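Local structure of endoglucanase EG-II (Hypocrea jecorina, 3QR3) at residues N9-D14 and R61-W66; K27-L32 and A295-S300; D43-M48 and D87-G92; C100-H105 and S140-G145; I215-K220 and I257-G262. The protein hydrolyses internal beta-1,4-glucosidic bonds of cellulose, as an endoglucanase of glycosyl hydrolase family 5 whose catalytic domain is a TIM barrel. One frame throughout, in Å; residues are numbered along the deposited sequence. Where two conformers were deposited one is given.

Contact 1 (N9-D14 and R61-W66)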
# COMPACT_ATOMS: atom_id res chain seq x y z
N ASN A 9 5.70 1.97 4.17
CA ASN A 9 5.74 0.64 3.59
C ASN A 9 6.92 -0.14 4.15
O ASN A 9 8.04 0.35 4.13
CB ASN A 9 5.92 0.76 2.09
CG ASN A 9 4.62 1.08 1.38
OD1 ASN A 9 3.94 0.18 0.91
ND2 ASN A 9 4.27 2.36 1.30
N ILE A 10 6.65 -1.34 4.67
CA ILE A 10 7.68 -2.25 5.19
C ILE A 10 7.86 -3.34 4.15
O ILE A 10 7.18 -4.36 4.18
CB ILE A 10 7.23 -2.88 6.53
CG1 ILE A 10 6.75 -1.79 7.50
CG2 ILE A 10 8.36 -3.72 7.15
CD1 ILE A 10 7.87 -0.86 7.97
N ALA A 11 8.76 -3.09 3.20
CA ALA A 11 8.88 -3.92 2.00
C ALA A 11 9.79 -5.13 2.17
O ALA A 11 10.56 -5.21 3.13
CB ALA A 11 9.34 -3.05 0.81
N GLY A 12 9.72 -6.07 1.23
CA GLY A 12 10.58 -7.24 1.25
C GLY A 12 9.89 -8.52 0.79
O GLY A 12 10.46 -9.30 0.01
N PHE A 13 8.66 -8.74 1.25
CA PHE A 13 7.89 -9.89 0.77
C PHE A 13 7.57 -9.72 -0.72
O PHE A 13 7.10 -10.65 -1.39
CB PHE A 13 6.60 -10.10 1.58
CG PHE A 13 6.77 -10.92 2.84
CD1 PHE A 13 6.88 -12.30 2.79
CD2 PHE A 13 6.77 -10.31 4.09
CE1 PHE A 13 7.01 -13.06 3.95
CE2 PHE A 13 6.90 -11.06 5.26
CZ PHE A 13 7.03 -12.44 5.18
N ASP A 14 7.85 -8.53 -1.24
CA ASP A 14 7.59 -8.23 -2.64
C ASP A 14 8.86 -8.15 -3.48
O ASP A 14 8.79 -7.90 -4.69
CB ASP A 14 6.87 -6.90 -2.75
CG ASP A 14 7.68 -5.77 -2.16
OD1 ASP A 14 8.24 -5.98 -1.06
OD2 ASP A 14 7.78 -4.70 -2.78
N ARG A 61 2.02 -0.54 5.57
CA ARG A 61 1.61 -1.28 4.39
C ARG A 61 2.63 -2.39 4.19
O ARG A 61 3.84 -2.15 4.27
CB ARG A 61 1.59 -0.34 3.19
CG ARG A 61 1.08 -0.95 1.89
CD ARG A 61 0.66 0.19 0.99
NE ARG A 61 0.20 -0.19 -0.35
CZ ARG A 61 0.99 -0.29 -1.41
NH1 ARG A 61 2.31 -0.11 -1.31
NH2 ARG A 61 0.45 -0.60 -2.59
N LEU A 62 2.13 -3.60 3.93
CA LEU A 62 2.99 -4.78 3.86
C LEU A 62 2.88 -5.45 2.50
O LEU A 62 2.07 -6.37 2.31
CB LEU A 62 2.61 -5.77 4.97
CG LEU A 62 2.47 -5.23 6.40
CD1 LEU A 62 2.14 -6.36 7.38
CD2 LEU A 62 3.74 -4.52 6.85
N PRO A 63 3.68 -4.97 1.54
CA PRO A 63 3.65 -5.48 0.17
C PRO A 63 4.05 -6.93 0.12
O PRO A 63 5.02 -7.32 0.78
CB PRO A 63 4.73 -4.64 -0.54
CG PRO A 63 4.90 -3.45 0.29
CD PRO A 63 4.67 -3.90 1.70
N VAL A 64 3.33 -7.73 -0.66
CA VAL A 64 3.69 -9.13 -0.84
C VAL A 64 3.25 -9.61 -2.22
O VAL A 64 2.22 -9.17 -2.75
CB VAL A 64 3.10 -10.03 0.26
CG1 VAL A 64 1.59 -9.86 0.32
CG2 VAL A 64 3.48 -11.50 0.01
N GLY A 65 4.04 -10.51 -2.80
CA GLY A 65 3.72 -11.04 -4.10
C GLY A 65 2.59 -12.05 -4.03
O GLY A 65 2.55 -12.90 -3.14
N TRP A 66 1.65 -11.94 -4.97
CA TRP A 66 0.59 -12.93 -5.13
C TRP A 66 1.20 -14.34 -5.21
O TRP A 66 0.78 -15.25 -4.50
CB TRP A 66 -0.17 -12.61 -6.41
CG TRP A 66 -1.39 -13.43 -6.70
CD1 TRP A 66 -1.86 -14.51 -6.02
CD2 TRP A 66 -2.28 -13.22 -7.80
NE1 TRP A 66 -3.01 -14.98 -6.62
CE2 TRP A 66 -3.28 -14.21 -7.72
CE3 TRP A 66 -2.31 -12.29 -8.85
CZ2 TRP A 66 -4.31 -14.29 -8.66
CZ3 TRP A 66 -3.34 -12.38 -9.77
CH2 TRP A 66 -4.33 -13.37 -9.67
O HOH W 1 6.86 -6.83 2.81
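Arg61 NH1 is gripped by two acceptors: it donates to Asn9 OD1 at 2.8 Å, with 159° at the hydrogen, and forms a salt bridge with Glu260 OE2. Asn9 OD1 meets the guanidinium at its edge, near the plane, while the donor is tilted 23° out of the Asn9 carbonyl plane; the two flat groups stand close to perpendicular. The side chains run alongside each other. Because Arg61 has CG anti to the backbone N (chi1 -176°) and stays extended out to NE, its methylenes pass the same oxygen, CG coming within 3.2 Å of Asn9 OD1. Asn9 ND2 is bonded to Gly292 O and Thr259 O, which fixes the rotation of the amide. A methionine in place of Arg61 would probably leave Asn9 OD1 without its donor and Glu260 without its charged mate.

In the backbone, Ile10 N bonds to Arg61 O at 3.0 Å. Further on, Pro63 has no N-H to offer, and a water bridges the strands: it accepts from Phe13 N at 3.1 Å and donates to Ile10 O and Pro63 O. The Asp14 carboxylate lies beside the proline, CG 3.6 Å from Pro63 CB, and Asp14 OD1 takes Gly12 N at 2.7 Å. Phe13 CB rests on Val64 CB, 3.7 Å away. These are two neighbouring parallel strands of a TIM barrel, joined toward their C-terminal ends.

Contact 2 (K27-L32 and A295-S300); sequences KVYPPL and AGSFDS
The Tyr29 ring meets Ser297 obliquely, with Tyr29 CD2 4.0 Å from Ser297 CB, and the ring of Tyr41 packs against it at about 55° between planes. Ser297 OG also lies beside the Pro30-Pro31 peptide, 3.3 Å from Pro31 N, but a proline nitrogen has no hydrogen to share, so this is mere proximity. Ser297 OG donates to Tyr29 O at 2.6 Å, from a position tilted 22° out of the carbonyl plane, and has a weak hydrogen bond with Ala11 O besides. The reach to Tyr29 O depends on the serine torsion, which sets OG beside its own backbone N (chi1 -67°).

Pro31 brings its ring up to the same serine. Pro31 CB is 3.6 Å from Ser297 OG and 4.0 Å from Gly296 CA. Pro31 is also the centre of an inverse gamma turn, closed by a weak bond from Leu32 N to Pro30 O.

The contact thus ties the loop between strand 5-11 and helix 44-55 to the end of strand 287-296. Pro31 leans on Ile10 of strand 5-11 and on Leu89 of helix 80-95, and its backbone bonds to Gly44 at the start of helix 44-55.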
# COMPACT_ATOMS: atom_id res chain seq x y z
N LYS A 27 13.19 -14.99 -4.88
CA LYS A 27 13.89 -13.73 -4.63
C LYS A 27 13.29 -12.84 -3.53
O LYS A 27 13.75 -11.71 -3.34
CB LYS A 27 14.05 -12.93 -5.93
CG LYS A 27 14.55 -13.77 -7.08
CD LYS A 27 15.66 -13.09 -7.87
CE LYS A 27 16.39 -14.10 -8.75
NZ LYS A 27 17.74 -13.62 -9.17
N VAL A 28 12.29 -13.33 -2.81
CA VAL A 28 11.76 -12.52 -1.69
C VAL A 28 12.85 -12.32 -0.65
O VAL A 28 13.73 -13.15 -0.50
CB VAL A 28 10.52 -13.16 -1.02
CG1 VAL A 28 9.36 -13.26 -2.02
CG2 VAL A 28 10.88 -14.53 -0.45
N TYR A 29 12.81 -11.19 0.05
CA TYR A 29 13.75 -10.91 1.13
C TYR A 29 12.93 -10.27 2.24
O TYR A 29 12.99 -9.06 2.45
CB TYR A 29 14.88 -9.98 0.65
CG TYR A 29 16.04 -9.79 1.63
CD1 TYR A 29 16.55 -10.87 2.36
CD2 TYR A 29 16.66 -8.56 1.79
CE1 TYR A 29 17.61 -10.70 3.25
CE2 TYR A 29 17.73 -8.38 2.68
CZ TYR A 29 18.19 -9.46 3.40
OH TYR A 29 19.26 -9.31 4.27
N PRO A 30 12.12 -11.09 2.94
CA PRO A 30 11.12 -10.55 3.87
C PRO A 30 11.76 -9.86 5.06
O PRO A 30 12.81 -10.30 5.53
CB PRO A 30 10.33 -11.79 4.30
CG PRO A 30 10.59 -12.82 3.18
CD PRO A 30 12.03 -12.55 2.82
N PRO A 31 11.14 -8.77 5.54
CA PRO A 31 11.63 -8.01 6.70
C PRO A 31 11.20 -8.65 8.03
O PRO A 31 10.61 -7.98 8.88
CB PRO A 31 10.96 -6.64 6.52
CG PRO A 31 9.67 -6.94 5.81
CD PRO A 31 9.90 -8.19 4.97
N LEU A 32 11.47 -9.94 8.18
CA LEU A 32 11.30 -10.63 9.45
C LEU A 32 12.69 -11.11 9.87
O LEU A 32 13.32 -11.91 9.15
CB LEU A 32 10.37 -11.83 9.31
CG LEU A 32 8.89 -11.52 9.17
CD1 LEU A 32 8.13 -12.78 8.78
CD2 LEU A 32 8.34 -10.93 10.48
N ALA A 295 10.56 1.41 3.64
CA ALA A 295 11.46 0.87 4.65
C ALA A 295 11.40 -0.67 4.59
O ALA A 295 11.19 -1.23 3.51
CB ALA A 295 11.10 1.39 6.05
N GLY A 296 11.56 -1.33 5.72
CA GLY A 296 11.58 -2.79 5.73
C GLY A 296 12.95 -3.26 5.26
O GLY A 296 13.96 -2.90 5.86
N SER A 297 12.98 -4.03 4.17
CA SER A 297 14.21 -4.66 3.70
C SER A 297 15.08 -3.76 2.82
O SER A 297 16.17 -4.16 2.42
CB SER A 297 13.91 -5.99 3.01
OG SER A 297 13.43 -6.95 3.94
N PHE A 298 14.62 -2.55 2.53
CA PHE A 298 15.48 -1.56 1.88
C PHE A 298 16.56 -1.13 2.87
O PHE A 298 16.30 -1.05 4.07
CB PHE A 298 14.69 -0.34 1.43
CG PHE A 298 13.78 -0.59 0.25
CD1 PHE A 298 14.30 -0.87 -1.00
CD2 PHE A 298 12.40 -0.51 0.40
CE1 PHE A 298 13.47 -1.09 -2.08
CE2 PHE A 298 11.55 -0.72 -0.68
CZ PHE A 298 12.09 -1.02 -1.92
N ASP A 299 17.77 -0.87 2.38
CA ASP A 299 18.83 -0.40 3.27
C ASP A 299 19.30 1.01 2.90
O ASP A 299 18.65 1.70 2.12
CB ASP A 299 19.99 -1.40 3.34
CG ASP A 299 20.76 -1.52 2.03
OD1 ASP A 299 20.59 -0.66 1.14
OD2 ASP A 299 21.56 -2.47 1.90
N SER A 300 20.42 1.43 3.48
CA SER A 300 20.85 2.82 3.39
C SER A 300 21.17 3.25 1.96
O SER A 300 21.31 4.44 1.68
CB SER A 300 22.09 3.04 4.27
OG SER A 300 23.16 2.21 3.84

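Contact 3 (D43-M48 and D87-G92)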
# COMPACT_ATOMS: atom_id res chain seq x y z
N ASP A 43 14.87 -6.27 10.08
CA ASP A 43 14.04 -6.33 11.27
C ASP A 43 12.81 -5.44 11.13
O ASP A 43 12.71 -4.38 11.75
CB ASP A 43 14.87 -5.92 12.50
CG ASP A 43 14.12 -6.12 13.81
OD1 ASP A 43 13.02 -6.69 13.79
OD2 ASP A 43 14.65 -5.72 14.87
N GLY A 44 11.87 -5.86 10.30
CA GLY A 44 10.68 -5.08 10.02
C GLY A 44 9.84 -4.80 11.24
O GLY A 44 9.27 -3.72 11.39
N ILE A 45 9.75 -5.77 12.14
CA ILE A 45 8.92 -5.62 13.31
C ILE A 45 9.54 -4.64 14.29
O ILE A 45 8.85 -3.80 14.86
CB ILE A 45 8.65 -6.97 13.99
CG1 ILE A 45 7.82 -7.85 13.05
CG2 ILE A 45 7.93 -6.75 15.32
CD1 ILE A 45 7.31 -9.14 13.67
N GLY A 46 10.86 -4.73 14.45
CA GLY A 46 11.59 -3.75 15.24
C GLY A 46 11.48 -2.36 14.64
O GLY A 46 11.39 -1.38 15.38
N GLN A 47 11.49 -2.26 13.32
CA GLN A 47 11.31 -0.96 12.67
C GLN A 47 9.93 -0.40 13.00
O GLN A 47 9.81 0.76 13.43
CB GLN A 47 11.46 -1.06 11.15
CG GLN A 47 12.88 -1.23 10.64
CD GLN A 47 12.92 -1.49 9.15
OE1 GLN A 47 12.12 -0.95 8.39
NE2 GLN A 47 13.86 -2.34 8.72
N MET A 48 8.90 -1.21 12.81
CA MET A 48 7.53 -0.76 13.09
C MET A 48 7.38 -0.27 14.53
O MET A 48 6.72 0.74 14.79
CB MET A 48 6.52 -1.86 12.79
CG MET A 48 6.32 -2.14 11.30
SD MET A 48 4.92 -3.23 10.96
CE MET A 48 5.56 -4.79 11.57
N ASP A 87 1.99 -13.77 7.91
CA ASP A 87 1.14 -13.42 9.04
C ASP A 87 1.94 -12.93 10.25
O ASP A 87 1.43 -12.14 11.06
CB ASP A 87 0.22 -14.57 9.46
CG ASP A 87 -0.81 -14.13 10.51
OD1 ASP A 87 -1.49 -13.11 10.28
OD2 ASP A 87 -0.93 -14.79 11.56
N GLN A 88 3.18 -13.38 10.38
CA GLN A 88 4.01 -12.90 11.49
C GLN A 88 4.22 -11.40 11.36
O GLN A 88 4.22 -10.68 12.36
CB GLN A 88 5.37 -13.61 11.55
CG GLN A 88 5.31 -15.06 11.96
CD GLN A 88 6.67 -15.75 11.85
OE1 GLN A 88 7.72 -15.11 11.99
NE2 GLN A 88 6.66 -17.04 11.61
N LEU A 89 4.42 -10.93 10.14
CA LEU A 89 4.63 -9.50 9.92
C LEU A 89 3.31 -8.74 10.15
O LEU A 89 3.28 -7.68 10.78
CB LEU A 89 5.17 -9.26 8.51
CG LEU A 89 5.53 -7.81 8.15
CD1 LEU A 89 6.63 -7.30 9.08
CD2 LEU A 89 5.95 -7.72 6.69
N VAL A 90 2.21 -9.31 9.68
CA VAL A 90 0.88 -8.74 9.90
C VAL A 90 0.54 -8.59 11.39
O VAL A 90 0.11 -7.53 11.83
CB VAL A 90 -0.22 -9.58 9.21
CG1 VAL A 90 -1.61 -9.00 9.50
CG2 VAL A 90 0.02 -9.65 7.71
N GLN A 91 0.73 -9.66 12.16
CA GLN A 91 0.45 -9.61 13.59
C GLN A 91 1.39 -8.65 14.33
O GLN A 91 0.99 -8.00 15.29
CB GLN A 91 0.49 -11.00 14.22
CG GLN A 91 -0.55 -11.97 13.65
CD GLN A 91 -1.96 -11.38 13.63
OE1 GLN A 91 -2.37 -10.68 14.55
NE2 GLN A 91 -2.70 -11.66 12.56
N GLY A 92 2.63 -8.54 13.86
CA GLY A 92 3.57 -7.62 14.49
C GLY A 92 3.07 -6.20 14.34
O GLY A 92 3.16 -5.38 15.26
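Met48 CE sits 3.7 Å from Leu89 CD1, methyl against methyl, the two side chains crossing obliquely. The bend of Met48 at its last torsion (chi3 -71°) turns that methyl toward the other helix, where Met48 CE also comes 4.0 Å from Gly92 C. Ile45 approaches from the turn before. It slides past Leu89 in the opposite direction, Ile45 CG1 4.2 Å from Leu89 CD1, and its terminal CD1 reaches backbone: 3.7 Å from Gln88 O and 4.1 Å from Gly92 CA. Gly92 leaves room for this, since a CB there would clash with Ile45 CD1.

The two helices, 44-55 and 80-95, both belong to the layer of helices around the TIM barrel; here their short segments run 13° from parallel with axes 9.8 Å apart. Everything that meets between them is apolar side chain or backbone.

A second shell sets the first. Leu89 is backed by Leu62 and Phe13, Met48 by Phe60 of strand 59-64, and Ile45 by Leu32. The start of helix 44-55 is N-capped by Asp43, whose OD1 accepts Gly46 N at 3.0 Å, met from above the carboxylate plane. On helix 80-95, Gln91 NE2 donates to Asp87 OD1 at 3.0 Å, an almost straight 171° bond on the syn side of the carboxylate. The same Asp87 OD1 bonds Tyr136 OH of helix 122-136.

Contact 4 (C100-H105 and S140-G145). With SO4 (sulfate ion), chain E.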
# COMPACT_ATOMS: atom_id res chain seq x y z
N CYS A 100 -3.02 -2.19 9.37
CA CYS A 100 -2.05 -2.91 8.56
C CYS A 100 -2.60 -3.25 7.18
O CYS A 100 -3.55 -4.01 7.05
CB CYS A 100 -1.61 -4.20 9.27
SG CYS A 100 0.18 -4.38 9.36
N ILE A 101 -1.99 -2.66 6.16
CA ILE A 101 -2.45 -2.85 4.79
C ILE A 101 -1.78 -4.04 4.14
O ILE A 101 -0.55 -4.07 3.95
CB ILE A 101 -2.21 -1.60 3.92
CG1 ILE A 101 -2.84 -0.36 4.56
CG2 ILE A 101 -2.78 -1.82 2.51
CD1 ILE A 101 -2.53 0.93 3.81
N VAL A 102 -2.59 -5.05 3.82
CA VAL A 102 -2.12 -6.20 3.07
C VAL A 102 -2.15 -5.80 1.60
O VAL A 102 -3.21 -5.51 1.05
CB VAL A 102 -3.03 -7.42 3.32
CG1 VAL A 102 -2.68 -8.59 2.37
CG2 VAL A 102 -2.92 -7.86 4.78
N ASP A 103 -0.98 -5.72 0.98
CA ASP A 103 -0.87 -5.19 -0.38
C ASP A 103 -0.37 -6.25 -1.34
O ASP A 103 0.77 -6.72 -1.21
CB ASP A 103 0.06 -3.97 -0.41
CG ASP A 103 0.73 -3.76 -1.77
OD1 ASP A 103 0.03 -3.79 -2.80
OD2 ASP A 103 1.97 -3.56 -1.81
N ILE A 104 -1.21 -6.65 -2.28
CA ILE A 104 -0.81 -7.62 -3.30
C ILE A 104 -0.06 -6.86 -4.40
O ILE A 104 -0.66 -6.08 -5.13
CB ILE A 104 -2.03 -8.36 -3.88
CG1 ILE A 104 -2.79 -9.06 -2.75
CG2 ILE A 104 -1.60 -9.40 -4.90
CD1 ILE A 104 -1.96 -10.12 -2.02
N HIS A 105 1.25 -7.07 -4.49
CA HIS A 105 2.10 -6.17 -5.27
C HIS A 105 2.23 -6.68 -6.72
O HIS A 105 3.32 -7.03 -7.16
CB HIS A 105 3.48 -6.08 -4.59
CG HIS A 105 4.11 -4.72 -4.68
ND1 HIS A 105 3.63 -3.63 -3.98
CD2 HIS A 105 5.18 -4.29 -5.38
CE1 HIS A 105 4.39 -2.58 -4.25
NE2 HIS A 105 5.34 -2.95 -5.09
N SER A 140 -10.30 -6.19 12.73
CA SER A 140 -10.83 -5.01 12.05
C SER A 140 -9.76 -4.00 11.61
O SER A 140 -10.06 -3.06 10.87
CB SER A 140 -11.86 -4.31 12.94
OG SER A 140 -11.23 -3.68 14.04
N ARG A 141 -8.52 -4.19 12.04
CA ARG A 141 -7.47 -3.23 11.68
C ARG A 141 -6.61 -3.71 10.51
O ARG A 141 -5.64 -3.06 10.12
CB ARG A 141 -6.61 -2.86 12.89
CG ARG A 141 -7.29 -1.87 13.84
CD ARG A 141 -6.43 -1.53 15.06
NE ARG A 141 -6.38 -2.62 16.03
CZ ARG A 141 -5.29 -3.34 16.29
NH1 ARG A 141 -4.15 -3.09 15.67
NH2 ARG A 141 -5.35 -4.32 17.20
N VAL A 142 -6.99 -4.85 9.93
CA VAL A 142 -6.40 -5.28 8.68
C VAL A 142 -7.11 -4.52 7.55
O VAL A 142 -8.34 -4.44 7.52
CB VAL A 142 -6.52 -6.80 8.48
CG1 VAL A 142 -6.15 -7.20 7.06
CG2 VAL A 142 -5.64 -7.53 9.49
N TRP A 143 -6.34 -3.94 6.65
CA TRP A 143 -6.87 -3.11 5.58
C TRP A 143 -6.58 -3.88 4.29
O TRP A 143 -5.44 -4.29 4.08
CB TRP A 143 -6.13 -1.77 5.62
CG TRP A 143 -6.55 -0.76 4.59
CD1 TRP A 143 -6.69 -0.97 3.25
CD2 TRP A 143 -6.83 0.62 4.82
NE1 TRP A 143 -7.08 0.21 2.64
CE2 TRP A 143 -7.17 1.19 3.58
CE3 TRP A 143 -6.85 1.43 5.97
CZ2 TRP A 143 -7.51 2.54 3.45
CZ3 TRP A 143 -7.19 2.76 5.83
CH2 TRP A 143 -7.51 3.30 4.58
N PHE A 144 -7.59 -4.11 3.46
CA PHE A 144 -7.42 -4.95 2.26
C PHE A 144 -6.97 -4.14 1.04
O PHE A 144 -7.78 -3.46 0.40
CB PHE A 144 -8.69 -5.75 1.96
CG PHE A 144 -9.09 -6.70 3.06
CD1 PHE A 144 -8.59 -7.99 3.10
CD2 PHE A 144 -9.97 -6.31 4.06
CE1 PHE A 144 -8.96 -8.87 4.11
CE2 PHE A 144 -10.34 -7.18 5.07
CZ PHE A 144 -9.83 -8.46 5.10
N GLY A 145 -5.68 -4.21 0.72
CA GLY A 145 -5.09 -3.48 -0.40
C GLY A 145 -5.14 -4.30 -1.67
O GLY A 145 -4.18 -4.99 -2.07
S SO4 E . -9.17 -4.53 17.68
O1 SO4 E . -8.00 -4.40 18.55
O2 SO4 E . -9.36 -5.92 17.28
O3 SO4 E . -10.36 -4.10 18.40
O4 SO4 E . -8.97 -3.72 16.49
O HOH W 2 -2.33 -3.05 -2.83
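Cys100 and Val142 begin a run of parallel pairing between strands 99-104 and 142-145, neighbours in the TIM barrel. Its backbone ladder alternates between them: Cys100 N to Arg141 O, Trp143 N to Cys100 O, Val102 N to Trp143 O, and Gly145 N to Val102 O at 2.8 Å. A fifth bond, Ile104 N to Gly145 O, is weak at 3.4 Å. Gly145 fits where a side chain would not, for a CB there would clash with Val102 O.

Apolar contacts lie on both faces. On the face of Cys100, Val102 and Val142, Val102 CG2 is 4.0 Å from Val142 CG1, and Cys100 makes a disulfide with Cys93 of helix 80-95. On the other, Ile101 lies alongside Trp143 and makes a CH-pi contact, Ile101 CG1 being 4.1 Å from the centroid of the five-membered ring; Trp143 NE1 bonds Ser180 OG.

Polar groups gather at the ends. Arg141 NH1 holds Leu94 O and Ala98 O, while a bend about CG-CD (chi3 -74°) brings Arg141 NE and NH2 to donate to two oxygens of a sulfate, probably from the crystallisation liquor. At the other end His105 ND1 donates to the syn lone pair of Asp103 OD2, at 2.7 Å.

Contact 5 (I215-K220 and I257-G262)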
# COMPACT_ATOMS: atom_id res chain seq x y z
N ILE A 215 -12.30 2.78 0.26
CA ILE A 215 -11.47 3.97 0.20
C ILE A 215 -10.68 3.98 -1.08
O ILE A 215 -10.08 2.98 -1.44
CB ILE A 215 -10.50 4.00 1.40
CG1 ILE A 215 -11.27 3.76 2.72
CG2 ILE A 215 -9.68 5.30 1.43
CD1 ILE A 215 -12.35 4.82 3.01
N PHE A 216 -10.67 5.11 -1.78
CA PHE A 216 -9.88 5.20 -3.00
C PHE A 216 -8.39 5.19 -2.65
O PHE A 216 -7.96 5.89 -1.75
CB PHE A 216 -10.25 6.43 -3.83
CG PHE A 216 -11.69 6.40 -4.33
CD1 PHE A 216 -12.12 5.40 -5.20
CD2 PHE A 216 -12.59 7.38 -3.94
CE1 PHE A 216 -13.44 5.38 -5.67
CE2 PHE A 216 -13.90 7.36 -4.40
CZ PHE A 216 -14.33 6.36 -5.27
N ASP A 217 -7.62 4.37 -3.36
CA ASP A 217 -6.20 4.16 -3.02
C ASP A 217 -5.35 4.78 -4.12
O ASP A 217 -5.36 4.29 -5.25
CB ASP A 217 -5.95 2.65 -2.94
CG ASP A 217 -4.62 2.29 -2.32
OD1 ASP A 217 -3.65 3.05 -2.50
OD2 ASP A 217 -4.55 1.22 -1.66
N VAL A 218 -4.63 5.86 -3.83
CA VAL A 218 -3.76 6.48 -4.84
C VAL A 218 -2.29 6.48 -4.44
O VAL A 218 -1.96 6.33 -3.27
CB VAL A 218 -4.19 7.92 -5.17
CG1 VAL A 218 -5.56 7.93 -5.87
CG2 VAL A 218 -4.20 8.78 -3.93
N HIS A 219 -1.42 6.64 -5.44
CA HIS A 219 0.01 6.78 -5.28
C HIS A 219 0.45 8.09 -5.92
O HIS A 219 -0.17 8.56 -6.87
CB HIS A 219 0.74 5.64 -6.00
CG HIS A 219 0.59 4.32 -5.33
ND1 HIS A 219 1.38 3.23 -5.66
CD2 HIS A 219 -0.23 3.90 -4.34
CE1 HIS A 219 1.04 2.20 -4.91
NE2 HIS A 219 0.07 2.58 -4.10
N LYS A 220 1.53 8.68 -5.43
CA LYS A 220 2.10 9.85 -6.11
C LYS A 220 3.52 10.09 -5.66
O LYS A 220 3.80 10.16 -4.47
CB LYS A 220 1.25 11.11 -5.86
CG LYS A 220 1.45 12.21 -6.91
CD LYS A 220 1.08 11.72 -8.32
CE LYS A 220 1.32 12.80 -9.37
NZ LYS A 220 2.78 13.16 -9.51
N ILE A 257 -6.76 7.35 0.35
CA ILE A 257 -5.53 7.21 1.09
C ILE A 257 -4.38 7.16 0.09
O ILE A 257 -4.50 6.54 -0.96
CB ILE A 257 -5.52 5.94 1.96
CG1 ILE A 257 -4.20 5.84 2.73
CG2 ILE A 257 -5.75 4.70 1.09
CD1 ILE A 257 -4.29 5.01 4.00
N LEU A 258 -3.28 7.83 0.43
CA LEU A 258 -2.08 7.82 -0.39
C LEU A 258 -1.17 6.72 0.16
O LEU A 258 -0.49 6.92 1.17
CB LEU A 258 -1.38 9.18 -0.27
CG LEU A 258 -0.05 9.42 -0.99
CD1 LEU A 258 -0.21 9.29 -2.49
CD2 LEU A 258 0.48 10.81 -0.63
N THR A 259 -1.17 5.55 -0.49
CA THR A 259 -0.46 4.38 0.03
C THR A 259 0.99 4.27 -0.43
O THR A 259 1.72 3.41 0.06
CB THR A 259 -1.17 3.08 -0.33
OG1 THR A 259 -1.43 3.06 -1.74
CG2 THR A 259 -2.47 2.96 0.43
N GLU A 260 1.39 5.12 -1.37
CA GLU A 260 2.80 5.22 -1.72
C GLU A 260 3.18 6.64 -2.06
O GLU A 260 2.57 7.27 -2.93
CB GLU A 260 3.17 4.30 -2.90
CG GLU A 260 3.41 2.85 -2.52
CD GLU A 260 4.01 2.04 -3.66
OE1 GLU A 260 4.71 2.62 -4.52
OE2 GLU A 260 3.80 0.80 -3.68
N THR A 261 4.19 7.15 -1.37
CA THR A 261 4.77 8.43 -1.72
C THR A 261 6.17 8.44 -1.11
O THR A 261 6.43 7.70 -0.17
CB THR A 261 3.91 9.62 -1.23
OG1 THR A 261 4.41 10.84 -1.79
CG2 THR A 261 3.90 9.74 0.30
N GLY A 262 7.06 9.24 -1.66
CA GLY A 262 8.43 9.25 -1.15
C GLY A 262 9.35 10.13 -1.95
O GLY A 262 8.95 10.70 -2.96
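Glu260 lays its CB over the centre of the His219 ring, 3.4 Å from the centroid and 8° off the ring normal, a CH-pi contact. The rest of the glutamate continues over the imidazole, CD coming 3.2 Å from His219 CE1, with carboxylate and ring planes 28° apart. Both residues stand near the C-terminal ends of strands 214-219 and 256-261, parallel neighbours of a TIM barrel linked through helix 238-251 as a beta-alpha-beta unit; family 5 enzymes keep their catalytic glutamates at this end of the barrel.

His219 has CG beside its backbone N (chi1 -72°), which swings the ring across to the other strand. There NE2 meets Thr259 OG1 at the ring edge in a weak bond, while ND1 bonds Glu149 OE2. Thr259 OG1 also points at Asp217 OD1, at a modelled distance too short to be trusted; Asp217 OD2 has Ser180 OG. The Glu260 carboxylate is held by Tyr221 OH. With an alanine in place of His219, Glu149 would probably lose a hydrogen-bonding partner and the chain of Glu260 the flat surface beneath it.

Backbone bonds run Ile257 N to Phe216 O, Val218 N to Ile257 O at 3.0 Å, and Thr259 N to Val218 O. Then the pairing slips past Thr259, and Lys220 N donates to Glu260 O at 3.1 Å. On the face opposite the histidine, Leu258 CD1 reaches forward across to Lys220 N at 3.5 Å.

In the fold
Contacts 1, 4 and 5 are buried pairings of neighbouring strands within one parallel sheet, and contact 1 touches both others: strand 59-64 pairs on with 99-104, while Arg61 reaches Glu260. Many of their polar side chains lie in the C-terminal halves of the strands, such as Asp103, His219 and Glu260. Contact 4 departs from this where its arginine meets sulfate nearer the surface. Contacts 2 and 3 lie farther out, with centres about 15 Å from that of the chain. Contact 2 relies on a single hydroxyl and proline rings, contact 3 on apolar packing between helices. They meet each other through Gln47, bonded to Gly296, whereas contacts 3 and 5 stay about 13 Å apart at their nearest atoms.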